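Local coordinates for molybdopterin-guanine dinucleotide biosynthesis protein A (MobA) (Archaeoglobus fulgidus, PDB 3NGW) that probably transfers a guanine nucleotide from GTP to molybdopterin in molybdenum cofactor biosynthesis, at residues E102-E107 and L116-D121; Y161-L166 and I174-I179; P123-A128 and R147-P152; V42-D47 and H77-H82. All blocks are in the same frame, centred on the assembly; numbering follows the deposited sequence.

How the interactions relate
No hydrogen bond crosses any of the four pairs of segments, which meet mainly through apolar side chains; what separates them is place. Interactions 1 and 4 are buried helix-on-sheet packings of the same mixed sheet, with centres about 20 Å apart: helix 98-111 lies against strand 115-119 in one, helix 72-83 against strand 40-44 in the other. Interaction 2 is also largely buried, but joins two irregular 3-10 segments and touches interaction 1, where His-103 NE2 lies 2.6 Å from Tyr-161 OH, probably a hydrogen bond. Interaction 3 is a surface contact of loop prolines with the chain leading into helix 150-154; its Glu-124 nevertheless meets both Pro-118 of interaction 1 and Phe-176 of interaction 2.

Interaction 1. Residues E102-E107 and L116-D121; sequences EHLYKE and LIPKHD
Leu-104 reaches strand 116-119 with both methyls. Its CG stands anti to its own carbonyl carbon (chi1 -69°), and both branches of the fork close on one corner of the proline ring: CD1 is 3.8 Å and CD2 3.9 Å from Pro-118 CG. CD2 also meets Leu-116 CD2 at 4.0 Å. The Leu-116 methyl presses on backbone as well, lying 3.3 Å from Leu-104 O. The geometry is that of a helix packed on a sheet in an alpha/beta fold of the GT-A clan: the short axes approach to 9.1 Å, and the N-to-C directions differ by 133°, as the chain runs down helix 98-111 and returns along strand 115-119. One turn on, Glu-107 adds only its CB, 3.8 Å from Leu-116 CD2. Beyond that carbon the chain bends at chi2 (-59°), carrying the carboxylate away from the strand to a salt bridge with Lys-110, while CG rests over one face of the His-103 ring, offset toward its rim.

Interaction 2. Residues Y161-L166 and I174-I179; sequences YPVEKL and ISFFNI
With CG anti to its carbonyl carbon (chi1 -67°), Phe-176 sends its ring toward segment 161-166, and the far end of that ring does the touching. In Val-163, chi1 of 64° puts CG2 anti to the backbone N, and this methyl lies 3.8 Å from Phe-176 CE2. Leu-166 approaches differently: its CD1 comes to the ring edge, near the ring plane, 3.7 Å from Phe-176 CZ, and the two side chains run at about a right angle. The two aliphatic residues are three apart, and the 3-10 turn, closed by the 2.9 Å bond from Leu-166 N to Val-163 O, sets both on the side facing the ring. Were the ring cut back to an alanine, Val-163 CG2 and Leu-166 CD1 would probably lose their partner in segment 174-179, and a gap would open between them and the loop. The contact thus joins the turn that follows strand 158-162 to the loop leading into helix 182-194. Pro-118 of strand 115-119 touches both Phe-176 and Leu-166, while Leu-166 also packs on His-103 of helix 98-111.

Interaction 3. Residues P123-A128 and R147-P152; sequences PEPLLA and RKILVP
A proline-rich loop between strands 115-119 and 129-130, containing a type I beta turn from Glu-124 to Leu-127, here meets the chain just entering helix 150-154. Pro-125, the second residue of the turn, packs its ring on Ile-149: Pro-125 CG lies 3.8 Å and Pro-125 CB 4.0 Å from Ile-149 CG2. Ile-149 has CG1 anti to its backbone N (chi1 -166°), which places CG2 between the N and the carbonyl carbon, directed at the proline. Alongside, Pro-123 CG and Leu-150 CD1 make a looser touch at 4.2 Å. The turn is held from within by its first residue: Leu-126 N donates to Glu-124 OE1 at 2.9 Å with an N-H...O angle of 158°, on the anti side of the carboxylate and 27° out of its plane. The turn's own Leu-127 N to Glu-124 O bond is weak, at 3.4 Å. Pro-125 O takes a further hydrogen bond from Tyr-130 OH. Because only carbon atoms meet across the two segments, burying 122 Å² in all, the association rests on van der Waals and hydrophobic packing, while the polar bonds described lie within the loop or tie it to Tyr-130 and do not cross the contact.

Interaction 4. Residues V42-D47 and H77-H82; sequences VFVCRD and HAALRH
Ala-78 opens the contact from the helix, its CB lying 4.1 Å from Val-44 CG1. Ala-79 follows with CB 4.2 Å from the other methyl, Val-44 CG2, and its CA is the nearest of segment 77-82 to that of Val-44, 7.0 Å away. The valine divides its methyls between consecutive alanines because chi1 of -171° sets CG1 anti to the backbone N and CG2 beside it. The axes of strand 42-44 and helix 77-82 come within 9.2 Å, their directions 146° apart. His-82, at the exposed end of the segment, extends toward the strand with CG anti to its backbone N (chi1 178°) and brings its ring obliquely to Val-42: His-82 CD2 is 3.4 Å and NE2 3.5 Å from Val-42 CG1. The NE2 also has a weak hydrogen bond to Glu-61. This is helix-on-sheet packing in the alpha/beta nucleotidyltransferase fold of the GT-A clan. Strand 40-44 runs between strands 2-6 and 62-63, and Ile-63 of the latter touches Val-42, Val-44 and His-82 alike, whereas Leu-80 and Arg-81 of the helix turn to helix 135-143.

Interaction 1. Residues E102-E107 and L116-D121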
loop_
_atom_site.group_PDB
_atom_site.type_symbol
_atom_site.label_atom_id
_atom_site.label_comp_id
_atom_site.label_asym_id
_atom_site.label_seq_id
_atom_site.Cartn_x
_atom_site.Cartn_y
_atom_site.Cartn_z
ATOM N N GLU A 102 -1.298 -1.088 -12.516
ATOM C CA GLU A 102 -0.734 -0.581 -13.757
ATOM C C GLU A 102 -1.594 0.587 -14.255
ATOM O O GLU A 102 -1.081 1.638 -14.637
ATOM C CB GLU A 102 -0.688 -1.703 -14.800
ATOM C CG GLU A 102 0.537 -1.652 -15.695
ATOM C CD GLU A 102 1.548 -2.749 -15.391
ATOM O OE1 GLU A 102 2.767 -2.490 -15.541
ATOM O OE2 GLU A 102 1.128 -3.873 -15.023
ATOM N N HIS A 103 -2.909 0.407 -14.232
ATOM C CA HIS A 103 -3.812 1.458 -14.677
ATOM C C HIS A 103 -3.651 2.718 -13.822
ATOM O O HIS A 103 -3.460 3.812 -14.351
ATOM C CB HIS A 103 -5.258 0.967 -14.616
ATOM C CG HIS A 103 -6.256 1.961 -15.123
ATOM N ND1 HIS A 103 -6.263 2.415 -16.426
ATOM C CD2 HIS A 103 -7.275 2.598 -14.499
ATOM C CE1 HIS A 103 -7.240 3.289 -16.581
ATOM N NE2 HIS A 103 -7.870 3.418 -15.426
ATOM N N LEU A 104 -3.718 2.556 -12.499
ATOM C CA LEU A 104 -3.582 3.684 -11.583
ATOM C C LEU A 104 -2.312 4.496 -11.824
ATOM O O LEU A 104 -2.355 5.727 -11.839
ATOM C CB LEU A 104 -3.621 3.193 -10.129
ATOM C CG LEU A 104 -4.979 2.665 -9.649
ATOM C CD1 LEU A 104 -4.892 2.189 -8.206
ATOM C CD2 LEU A 104 -6.024 3.780 -9.783
ATOM N N TYR A 105 -1.189 3.807 -12.018
ATOM C CA TYR A 105 0.095 4.466 -12.251
ATOM C C TYR A 105 0.091 5.276 -13.537
ATOM O O TYR A 105 0.446 6.458 -13.550
ATOM C CB TYR A 105 1.219 3.439 -12.335
ATOM C CG TYR A 105 2.590 4.058 -12.265
ATOM C CD1 TYR A 105 3.062 4.602 -11.077
ATOM C CD2 TYR A 105 3.417 4.107 -13.388
ATOM C CE1 TYR A 105 4.323 5.182 -11.001
ATOM C CE2 TYR A 105 4.689 4.687 -13.328
ATOM C CZ TYR A 105 5.135 5.223 -12.127
ATOM O OH TYR A 105 6.383 5.803 -12.035
ATOM N N LYS A 106 -0.308 4.625 -14.622
ATOM C CA LYS A 106 -0.359 5.266 -15.931
ATOM C C LYS A 106 -1.270 6.487 -15.873
ATOM O O LYS A 106 -0.871 7.587 -16.249
ATOM C CB LYS A 106 -0.876 4.270 -16.974
ATOM C CG LYS A 106 -0.771 4.755 -18.406
ATOM C CD LYS A 106 -1.461 3.790 -19.367
ATOM C CE LYS A 106 -2.982 3.804 -19.175
ATOM N NZ LYS A 106 -3.692 2.934 -20.163
ATOM N N GLU A 107 -2.494 6.284 -15.393
ATOM C CA GLU A 107 -3.458 7.369 -15.290
ATOM C C GLU A 107 -2.958 8.456 -14.358
ATOM O O GLU A 107 -3.168 9.644 -14.604
ATOM C CB GLU A 107 -4.806 6.849 -14.788
ATOM C CG GLU A 107 -5.646 6.173 -15.860
ATOM C CD GLU A 107 -5.961 7.106 -17.021
ATOM O OE1 GLU A 107 -6.610 8.147 -16.796
ATOM O OE2 GLU A 107 -5.554 6.791 -18.158
ATOM N N LEU A 116 -3.535 10.105 -7.176
ATOM C CA LEU A 116 -4.721 9.584 -7.842
ATOM C C LEU A 116 -5.193 8.472 -6.911
ATOM O O LEU A 116 -4.543 7.428 -6.802
ATOM C CB LEU A 116 -4.369 9.003 -9.215
ATOM C CG LEU A 116 -5.552 8.351 -9.946
ATOM C CD1 LEU A 116 -6.413 9.440 -10.533
ATOM C CD2 LEU A 116 -5.067 7.418 -11.044
ATOM N N ILE A 117 -6.319 8.705 -6.243
ATOM C CA ILE A 117 -6.853 7.767 -5.262
ATOM C C ILE A 117 -8.234 7.226 -5.608
ATOM O O ILE A 117 -9.170 7.991 -5.845
ATOM C CB ILE A 117 -6.913 8.456 -3.872
ATOM C CG1 ILE A 117 -5.506 8.923 -3.484
ATOM C CG2 ILE A 117 -7.486 7.514 -2.832
ATOM C CD1 ILE A 117 -5.448 9.749 -2.215
ATOM N N PRO A 118 -8.378 5.893 -5.641
ATOM C CA PRO A 118 -9.651 5.234 -5.955
ATOM C C PRO A 118 -10.724 5.623 -4.941
ATOM O O PRO A 118 -10.435 5.782 -3.753
ATOM C CB PRO A 118 -9.298 3.748 -5.890
ATOM C CG PRO A 118 -7.843 3.736 -6.286
ATOM C CD PRO A 118 -7.300 4.902 -5.501
ATOM N N LYS A 119 -11.961 5.775 -5.405
ATOM C CA LYS A 119 -13.033 6.173 -4.508
ATOM C C LYS A 119 -14.447 5.822 -4.949
ATOM O O LYS A 119 -14.820 6.015 -6.106
ATOM C CB LYS A 119 -12.961 7.682 -4.272
ATOM C CG LYS A 119 -14.131 8.237 -3.489
ATOM C CD LYS A 119 -14.077 9.743 -3.399
ATOM C CE LYS A 119 -15.238 10.260 -2.565
ATOM N NZ LYS A 119 -15.271 11.753 -2.485
ATOM N N HIS A 120 -15.224 5.300 -4.006
ATOM C CA HIS A 120 -16.626 4.976 -4.233
ATOM C C HIS A 120 -17.349 6.059 -3.435
ATOM O O HIS A 120 -17.627 7.144 -3.953
ATOM C CB HIS A 120 -16.971 3.587 -3.693
ATOM C CG HIS A 120 -16.247 3.223 -2.435
ATOM N ND1 HIS A 120 -14.931 2.812 -2.427
ATOM C CD2 HIS A 120 -16.651 3.212 -1.142
ATOM C CE1 HIS A 120 -14.556 2.562 -1.185
ATOM N NE2 HIS A 120 -15.582 2.797 -0.386
ATOM N N ASP A 121 -17.641 5.770 -2.173
ATOM C CA ASP A 121 -18.275 6.749 -1.297
ATOM C C ASP A 121 -17.138 7.325 -0.456
ATOM O O ASP A 121 -17.165 8.484 -0.045
ATOM C CB ASP A 121 -19.311 6.080 -0.383
ATOM C CG ASP A 121 -20.616 5.761 -1.101
ATOM O OD1 ASP A 121 -21.288 6.704 -1.573
ATOM O OD2 ASP A 121 -20.965 4.564 -1.190
#

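Interaction 2. Residues Y161-L166 and I174-I179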
loop_
_atom_site.group_PDB
_atom_site.type_symbol
_atom_site.label_atom_id
_atom_site.label_comp_id
_atom_site.label_asym_id
_atom_site.label_seq_id
_atom_site.Cartn_x
_atom_site.Cartn_y
_atom_site.Cartn_z
ATOM N N TYR A 161 -10.330 8.893 -8.377
ATOM C CA TYR A 161 -10.751 8.032 -9.467
ATOM C C TYR A 161 -11.932 7.145 -9.082
ATOM O O TYR A 161 -11.877 6.417 -8.091
ATOM C CB TYR A 161 -9.581 7.159 -9.900
ATOM C CG TYR A 161 -9.648 6.675 -11.327
ATOM C CD1 TYR A 161 -9.412 7.544 -12.391
ATOM C CD2 TYR A 161 -9.908 5.337 -11.614
ATOM C CE1 TYR A 161 -9.425 7.088 -13.710
ATOM C CE2 TYR A 161 -9.924 4.872 -12.927
ATOM C CZ TYR A 161 -9.677 5.754 -13.967
ATOM O OH TYR A 161 -9.658 5.289 -15.258
ATOM N N PRO A 162 -13.018 7.192 -9.870
ATOM C CA PRO A 162 -14.205 6.384 -9.595
ATOM C C PRO A 162 -13.849 4.907 -9.603
ATOM O O PRO A 162 -13.403 4.366 -10.621
ATOM C CB PRO A 162 -15.150 6.758 -10.734
ATOM C CG PRO A 162 -14.748 8.163 -11.055
ATOM C CD PRO A 162 -13.244 8.050 -11.045
ATOM N N VAL A 163 -14.049 4.255 -8.466
ATOM C CA VAL A 163 -13.724 2.845 -8.359
ATOM C C VAL A 163 -14.405 2.034 -9.462
ATOM O O VAL A 163 -13.891 1.000 -9.882
ATOM C CB VAL A 163 -14.104 2.284 -6.962
ATOM C CG1 VAL A 163 -15.608 2.357 -6.743
ATOM C CG2 VAL A 163 -13.613 0.858 -6.842
ATOM N N GLU A 164 -15.545 2.521 -9.945
ATOM C CA GLU A 164 -16.280 1.837 -11.002
ATOM C C GLU A 164 -15.474 1.736 -12.294
ATOM O O GLU A 164 -15.619 0.777 -13.047
ATOM C CB GLU A 164 -17.607 2.547 -11.274
ATOM C CG GLU A 164 -18.645 2.353 -10.178
ATOM C CD GLU A 164 -19.233 0.946 -10.157
ATOM O OE1 GLU A 164 -18.457 -0.029 -10.081
ATOM O OE2 GLU A 164 -20.475 0.812 -10.217
ATOM N N LYS A 165 -14.620 2.721 -12.547
ATOM C CA LYS A 165 -13.801 2.716 -13.748
ATOM C C LYS A 165 -12.715 1.652 -13.675
ATOM O O LYS A 165 -11.966 1.458 -14.629
ATOM C CB LYS A 165 -13.169 4.095 -13.956
ATOM C CG LYS A 165 -14.138 5.139 -14.487
ATOM C CD LYS A 165 -13.500 6.520 -14.569
ATOM C CE LYS A 165 -14.213 7.418 -15.590
ATOM N NZ LYS A 165 -15.699 7.521 -15.408
ATOM N N LEU A 166 -12.640 0.954 -12.547
ATOM C CA LEU A 166 -11.624 -0.080 -12.358
ATOM C C LEU A 166 -12.155 -1.503 -12.497
ATOM O O LEU A 166 -11.375 -2.453 -12.527
ATOM C CB LEU A 166 -10.965 0.080 -10.983
ATOM C CG LEU A 166 -10.247 1.404 -10.710
ATOM C CD1 LEU A 166 -9.889 1.490 -9.235
ATOM C CD2 LEU A 166 -9.001 1.509 -11.582
ATOM N N ILE A 174 -11.941 -7.073 -5.981
ATOM C CA ILE A 174 -11.332 -7.834 -4.899
ATOM C C ILE A 174 -10.015 -7.186 -4.466
ATOM O O ILE A 174 -9.521 -7.438 -3.371
ATOM C CB ILE A 174 -11.104 -9.314 -5.338
ATOM C CG1 ILE A 174 -10.763 -10.176 -4.127
ATOM C CG2 ILE A 174 -10.015 -9.388 -6.396
ATOM C CD1 ILE A 174 -11.879 -10.242 -3.103
ATOM N N SER A 175 -9.464 -6.331 -5.322
ATOM C CA SER A 175 -8.212 -5.646 -5.020
ATOM C C SER A 175 -8.321 -4.771 -3.765
ATOM O O SER A 175 -7.315 -4.473 -3.120
ATOM C CB SER A 175 -7.790 -4.765 -6.208
ATOM O OG SER A 175 -7.544 -5.520 -7.376
ATOM N N PHE A 176 -9.548 -4.380 -3.427
ATOM C CA PHE A 176 -9.821 -3.504 -2.284
ATOM C C PHE A 176 -10.139 -4.216 -0.974
ATOM O O PHE A 176 -10.348 -3.580 0.057
ATOM C CB PHE A 176 -10.960 -2.552 -2.657
ATOM C CG PHE A 176 -10.583 -1.569 -3.722
ATOM C CD1 PHE A 176 -9.878 -0.414 -3.396
ATOM C CD2 PHE A 176 -10.853 -1.832 -5.059
ATOM C CE1 PHE A 176 -9.441 0.473 -4.387
ATOM C CE2 PHE A 176 -10.423 -0.955 -6.058
ATOM C CZ PHE A 176 -9.710 0.201 -5.719
ATOM N N PHE A 177 -10.166 -5.538 -1.017
ATOM C CA PHE A 177 -10.451 -6.330 0.163
ATOM C C PHE A 177 -9.306 -6.215 1.166
ATOM O O PHE A 177 -8.155 -6.517 0.855
ATOM C CB PHE A 177 -10.675 -7.782 -0.256
ATOM C CG PHE A 177 -10.812 -8.732 0.888
ATOM C CD1 PHE A 177 -9.728 -9.482 1.318
ATOM C CD2 PHE A 177 -12.020 -8.867 1.552
ATOM C CE1 PHE A 177 -9.848 -10.351 2.393
ATOM C CE2 PHE A 177 -12.145 -9.734 2.625
ATOM C CZ PHE A 177 -11.060 -10.477 3.046
ATOM N N ASN A 178 -9.629 -5.765 2.373
ATOM C CA ASN A 178 -8.622 -5.608 3.411
ATOM C C ASN A 178 -8.748 -6.677 4.482
ATOM O O ASN A 178 -9.841 -7.173 4.748
ATOM C CB ASN A 178 -8.759 -4.227 4.065
ATOM C CG ASN A 178 -8.082 -3.122 3.264
ATOM O OD1 ASN A 178 -6.920 -2.793 3.501
ATOM N ND2 ASN A 178 -8.805 -2.553 2.310
ATOM N N ILE A 179 -7.621 -7.030 5.088
ATOM C CA ILE A 179 -7.610 -8.002 6.171
ATOM C C ILE A 179 -7.175 -7.306 7.452
ATOM O O ILE A 179 -5.993 -7.006 7.624
ATOM C CB ILE A 179 -6.622 -9.141 5.926
ATOM C CG1 ILE A 179 -7.013 -9.922 4.673
ATOM C CG2 ILE A 179 -6.582 -10.053 7.147
ATOM C CD1 ILE A 179 -6.113 -11.116 4.400
#

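Interaction 3. Residues P123-A128 and R147-P152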
loop_
_atom_site.group_PDB
_atom_site.type_symbol
_atom_site.label_atom_id
_atom_site.label_comp_id
_atom_site.label_asym_id
_atom_site.label_seq_id
_atom_site.Cartn_x
_atom_site.Cartn_y
_atom_site.Cartn_z
ATOM N N PRO A 123 -12.622 7.272 -0.058
ATOM C CA PRO A 123 -11.353 7.006 -0.739
ATOM C C PRO A 123 -10.565 5.874 -0.108
ATOM O O PRO A 123 -10.782 5.525 1.049
ATOM C CB PRO A 123 -10.629 8.336 -0.623
ATOM C CG PRO A 123 -11.052 8.797 0.743
ATOM C CD PRO A 123 -12.531 8.506 0.745
ATOM N N GLU A 124 -9.665 5.285 -0.884
ATOM C CA GLU A 124 -8.810 4.214 -0.392
ATOM C C GLU A 124 -7.390 4.659 -0.690
ATOM O O GLU A 124 -6.843 4.339 -1.742
ATOM C CB GLU A 124 -9.107 2.904 -1.108
ATOM C CG GLU A 124 -8.118 1.818 -0.769
ATOM C CD GLU A 124 -7.842 1.724 0.717
ATOM O OE1 GLU A 124 -7.049 2.537 1.231
ATOM O OE2 GLU A 124 -8.424 0.843 1.381
ATOM N N PRO A 125 -6.776 5.412 0.238
ATOM C CA PRO A 125 -5.414 5.945 0.116
ATOM C C PRO A 125 -4.258 4.948 0.062
ATOM O O PRO A 125 -3.183 5.283 -0.443
ATOM C CB PRO A 125 -5.292 6.864 1.330
ATOM C CG PRO A 125 -6.715 7.211 1.671
ATOM C CD PRO A 125 -7.408 5.892 1.480
ATOM N N LEU A 126 -4.463 3.744 0.591
ATOM C CA LEU A 126 -3.403 2.748 0.605
ATOM C C LEU A 126 -3.407 1.852 -0.629
ATOM O O LEU A 126 -2.854 0.756 -0.628
ATOM C CB LEU A 126 -3.483 1.914 1.888
ATOM C CG LEU A 126 -3.322 2.766 3.146
ATOM C CD1 LEU A 126 -3.165 1.882 4.359
ATOM C CD2 LEU A 126 -2.100 3.668 2.991
ATOM N N LEU A 127 -4.034 2.338 -1.691
ATOM C CA LEU A 127 -4.086 1.621 -2.954
ATOM C C LEU A 127 -4.292 2.711 -3.997
ATOM O O LEU A 127 -5.343 2.801 -4.632
ATOM C CB LEU A 127 -5.244 0.622 -2.953
ATOM C CG LEU A 127 -5.156 -0.575 -3.906
ATOM C CD1 LEU A 127 -5.670 -0.222 -5.268
ATOM C CD2 LEU A 127 -3.712 -1.046 -3.977
ATOM N N ALA A 128 -3.271 3.556 -4.144
ATOM C CA ALA A 128 -3.317 4.672 -5.085
ATOM C C ALA A 128 -1.946 5.152 -5.563
ATOM O O ALA A 128 -0.904 4.730 -5.066
ATOM C CB ALA A 128 -4.069 5.835 -4.455
ATOM N N ARG A 147 -1.606 11.891 12.001
ATOM C CA ARG A 147 -1.670 10.553 11.429
ATOM C C ARG A 147 -2.930 10.304 10.605
ATOM O O ARG A 147 -3.359 9.163 10.438
ATOM C CB ARG A 147 -1.540 9.499 12.530
ATOM C CG ARG A 147 -0.162 9.482 13.196
ATOM C CD ARG A 147 0.008 8.292 14.139
ATOM N NE ARG A 147 -0.145 7.015 13.441
ATOM C CZ ARG A 147 -0.017 5.822 14.017
ATOM N NH1 ARG A 147 0.269 5.729 15.311
ATOM N NH2 ARG A 147 -0.179 4.720 13.297
ATOM N N LYS A 148 -3.514 11.378 10.087
ATOM C CA LYS A 148 -4.712 11.285 9.266
ATOM C C LYS A 148 -4.376 11.712 7.839
ATOM O O LYS A 148 -4.325 12.901 7.529
ATOM C CB LYS A 148 -5.810 12.181 9.839
ATOM C CG LYS A 148 -7.035 11.430 10.343
ATOM C CD LYS A 148 -6.707 10.521 11.522
ATOM C CE LYS A 148 -7.929 9.720 11.965
ATOM N NZ LYS A 148 -7.633 8.814 13.106
ATOM N N ILE A 149 -4.157 10.729 6.974
ATOM C CA ILE A 149 -3.795 10.986 5.584
ATOM C C ILE A 149 -4.707 12.013 4.902
ATOM O O ILE A 149 -4.255 12.784 4.058
ATOM C CB ILE A 149 -3.796 9.661 4.770
ATOM C CG1 ILE A 149 -3.100 9.866 3.426
ATOM C CG2 ILE A 149 -5.226 9.167 4.568
ATOM C CD1 ILE A 149 -1.611 10.062 3.531
ATOM N N LEU A 150 -5.980 12.034 5.283
ATOM C CA LEU A 150 -6.940 12.962 4.687
ATOM C C LEU A 150 -6.556 14.429 4.863
ATOM O O LEU A 150 -6.875 15.270 4.023
ATOM C CB LEU A 150 -8.338 12.729 5.276
ATOM C CG LEU A 150 -8.958 11.330 5.146
ATOM C CD1 LEU A 150 -8.937 10.907 3.678
ATOM C CD2 LEU A 150 -8.189 10.321 6.005
ATOM N N VAL A 151 -5.873 14.736 5.959
ATOM C CA VAL A 151 -5.466 16.106 6.232
ATOM C C VAL A 151 -4.495 16.668 5.199
ATOM O O VAL A 151 -4.753 17.713 4.614
ATOM C CB VAL A 151 -4.840 16.217 7.636
ATOM C CG1 VAL A 151 -4.330 17.631 7.871
ATOM C CG2 VAL A 151 -5.877 15.841 8.681
ATOM N N PRO A 152 -3.354 15.991 4.971
ATOM C CA PRO A 152 -2.433 16.547 3.976
ATOM C C PRO A 152 -2.953 16.444 2.539
ATOM O O PRO A 152 -2.572 17.236 1.675
ATOM C CB PRO A 152 -1.142 15.765 4.218
ATOM C CG PRO A 152 -1.607 14.491 4.848
ATOM C CD PRO A 152 -2.728 14.894 5.734
#

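Interaction 4. Residues V42-D47 and H77-H82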
loop_
_atom_site.group_PDB
_atom_site.type_symbol
_atom_site.label_atom_id
_atom_site.label_comp_id
_atom_site.label_asym_id
_atom_site.label_seq_id
_atom_site.Cartn_x
_atom_site.Cartn_y
_atom_site.Cartn_z
ATOM N N VAL A 42 9.653 -1.672 -3.748
ATOM C CA VAL A 42 10.334 -1.570 -2.463
ATOM C C VAL A 42 9.260 -1.894 -1.443
ATOM O O VAL A 42 8.088 -1.602 -1.650
ATOM C CB VAL A 42 10.909 -0.158 -2.148
ATOM C CG1 VAL A 42 12.008 0.186 -3.123
ATOM C CG2 VAL A 42 9.803 0.886 -2.163
ATOM N N PHE A 43 9.665 -2.533 -0.358
ATOM C CA PHE A 43 8.741 -2.883 0.699
ATOM C C PHE A 43 9.068 -1.968 1.864
ATOM O O PHE A 43 10.173 -2.011 2.411
ATOM C CB PHE A 43 8.921 -4.349 1.060
ATOM C CG PHE A 43 8.542 -5.282 -0.051
ATOM C CD1 PHE A 43 7.238 -5.759 -0.168
ATOM C CD2 PHE A 43 9.474 -5.629 -1.024
ATOM C CE1 PHE A 43 6.866 -6.576 -1.252
ATOM C CE2 PHE A 43 9.121 -6.437 -2.106
ATOM C CZ PHE A 43 7.814 -6.911 -2.223
ATOM N N VAL A 44 8.105 -1.121 2.219
ATOM C CA VAL A 44 8.284 -0.151 3.289
ATOM C C VAL A 44 7.899 -0.684 4.662
ATOM O O VAL A 44 6.724 -0.913 4.952
ATOM C CB VAL A 44 7.472 1.122 3.004
ATOM C CG1 VAL A 44 7.835 2.206 4.021
ATOM C CG2 VAL A 44 7.744 1.591 1.583
ATOM N N CYS A 45 8.910 -0.868 5.501
ATOM C CA CYS A 45 8.735 -1.383 6.854
ATOM C C CYS A 45 8.487 -0.260 7.845
ATOM O O CYS A 45 8.771 0.904 7.558
ATOM C CB CYS A 45 9.983 -2.160 7.272
ATOM S SG CYS A 45 10.462 -3.425 6.082
ATOM N N ARG A 46 7.974 -0.608 9.020
ATOM C CA ARG A 46 7.695 0.393 10.051
ATOM C C ARG A 46 8.963 0.983 10.655
ATOM O O ARG A 46 8.948 2.109 11.147
ATOM C CB ARG A 46 6.831 -0.213 11.151
ATOM C CG ARG A 46 7.407 -1.456 11.746
ATOM C CD ARG A 46 6.560 -1.955 12.878
ATOM N NE ARG A 46 7.031 -3.268 13.279
ATOM C CZ ARG A 46 6.558 -4.414 12.802
ATOM N NH1 ARG A 46 5.575 -4.416 11.907
ATOM N NH2 ARG A 46 7.098 -5.559 13.199
ATOM N N ASP A 47 10.053 0.223 10.620
ATOM C CA ASP A 47 11.337 0.686 11.143
ATOM C C ASP A 47 12.445 -0.207 10.616
ATOM O O ASP A 47 12.181 -1.274 10.069
ATOM C CB ASP A 47 11.340 0.683 12.674
ATOM C CG ASP A 47 11.042 -0.678 13.255
ATOM O OD1 ASP A 47 10.708 -0.751 14.452
ATOM O OD2 ASP A 47 11.147 -1.676 12.520
ATOM N N HIS A 77 5.551 8.503 2.386
ATOM C CA HIS A 77 6.585 9.530 2.317
ATOM C C HIS A 77 7.949 8.891 2.086
ATOM O O HIS A 77 8.722 9.349 1.249
ATOM C CB HIS A 77 6.606 10.340 3.623
ATOM C CG HIS A 77 7.756 11.295 3.732
ATOM N ND1 HIS A 77 8.899 11.007 4.446
ATOM C CD2 HIS A 77 7.944 12.529 3.201
ATOM C CE1 HIS A 77 9.743 12.020 4.351
ATOM N NE2 HIS A 77 9.189 12.956 3.600
ATOM N N ALA A 78 8.229 7.830 2.835
ATOM C CA ALA A 78 9.493 7.122 2.715
ATOM C C ALA A 78 9.707 6.639 1.284
ATOM O O ALA A 78 10.801 6.777 0.728
ATOM C CB ALA A 78 9.522 5.933 3.678
ATOM N N ALA A 79 8.671 6.061 0.688
ATOM C CA ALA A 79 8.781 5.571 -0.684
ATOM C C ALA A 79 9.026 6.726 -1.657
ATOM O O ALA A 79 9.840 6.612 -2.563
ATOM C CB ALA A 79 7.513 4.801 -1.078
ATOM N N LEU A 80 8.321 7.838 -1.479
ATOM C CA LEU A 80 8.523 8.970 -2.368
ATOM C C LEU A 80 9.949 9.503 -2.274
ATOM O O LEU A 80 10.546 9.869 -3.290
ATOM C CB LEU A 80 7.523 10.084 -2.064
ATOM C CG LEU A 80 6.071 9.674 -2.330
ATOM C CD1 LEU A 80 5.160 10.822 -1.985
ATOM C CD2 LEU A 80 5.887 9.266 -3.788
ATOM N N ARG A 81 10.502 9.540 -1.061
ATOM C CA ARG A 81 11.869 10.029 -0.867
ATOM C C ARG A 81 12.901 9.021 -1.380
ATOM O O ARG A 81 14.040 9.380 -1.667
ATOM C CB ARG A 81 12.138 10.317 0.619
ATOM C CG ARG A 81 11.286 11.419 1.223
ATOM C CD ARG A 81 11.453 12.744 0.496
ATOM N NE ARG A 81 10.720 13.825 1.161
ATOM C CZ ARG A 81 10.429 14.997 0.598
ATOM N NH1 ARG A 81 10.803 15.256 -0.650
ATOM N NH2 ARG A 81 9.767 15.916 1.283
ATOM N N HIS A 82 12.496 7.763 -1.496
ATOM C CA HIS A 82 13.387 6.714 -1.971
ATOM C C HIS A 82 13.565 6.679 -3.485
ATOM O O HIS A 82 14.690 6.669 -3.975
ATOM C CB HIS A 82 12.890 5.347 -1.508
ATOM C CG HIS A 82 13.729 4.213 -1.999
ATOM N ND1 HIS A 82 15.026 4.008 -1.571
ATOM C CD2 HIS A 82 13.485 3.258 -2.926
ATOM C CE1 HIS A 82 15.541 2.980 -2.215
ATOM N NE2 HIS A 82 14.625 2.505 -3.044
#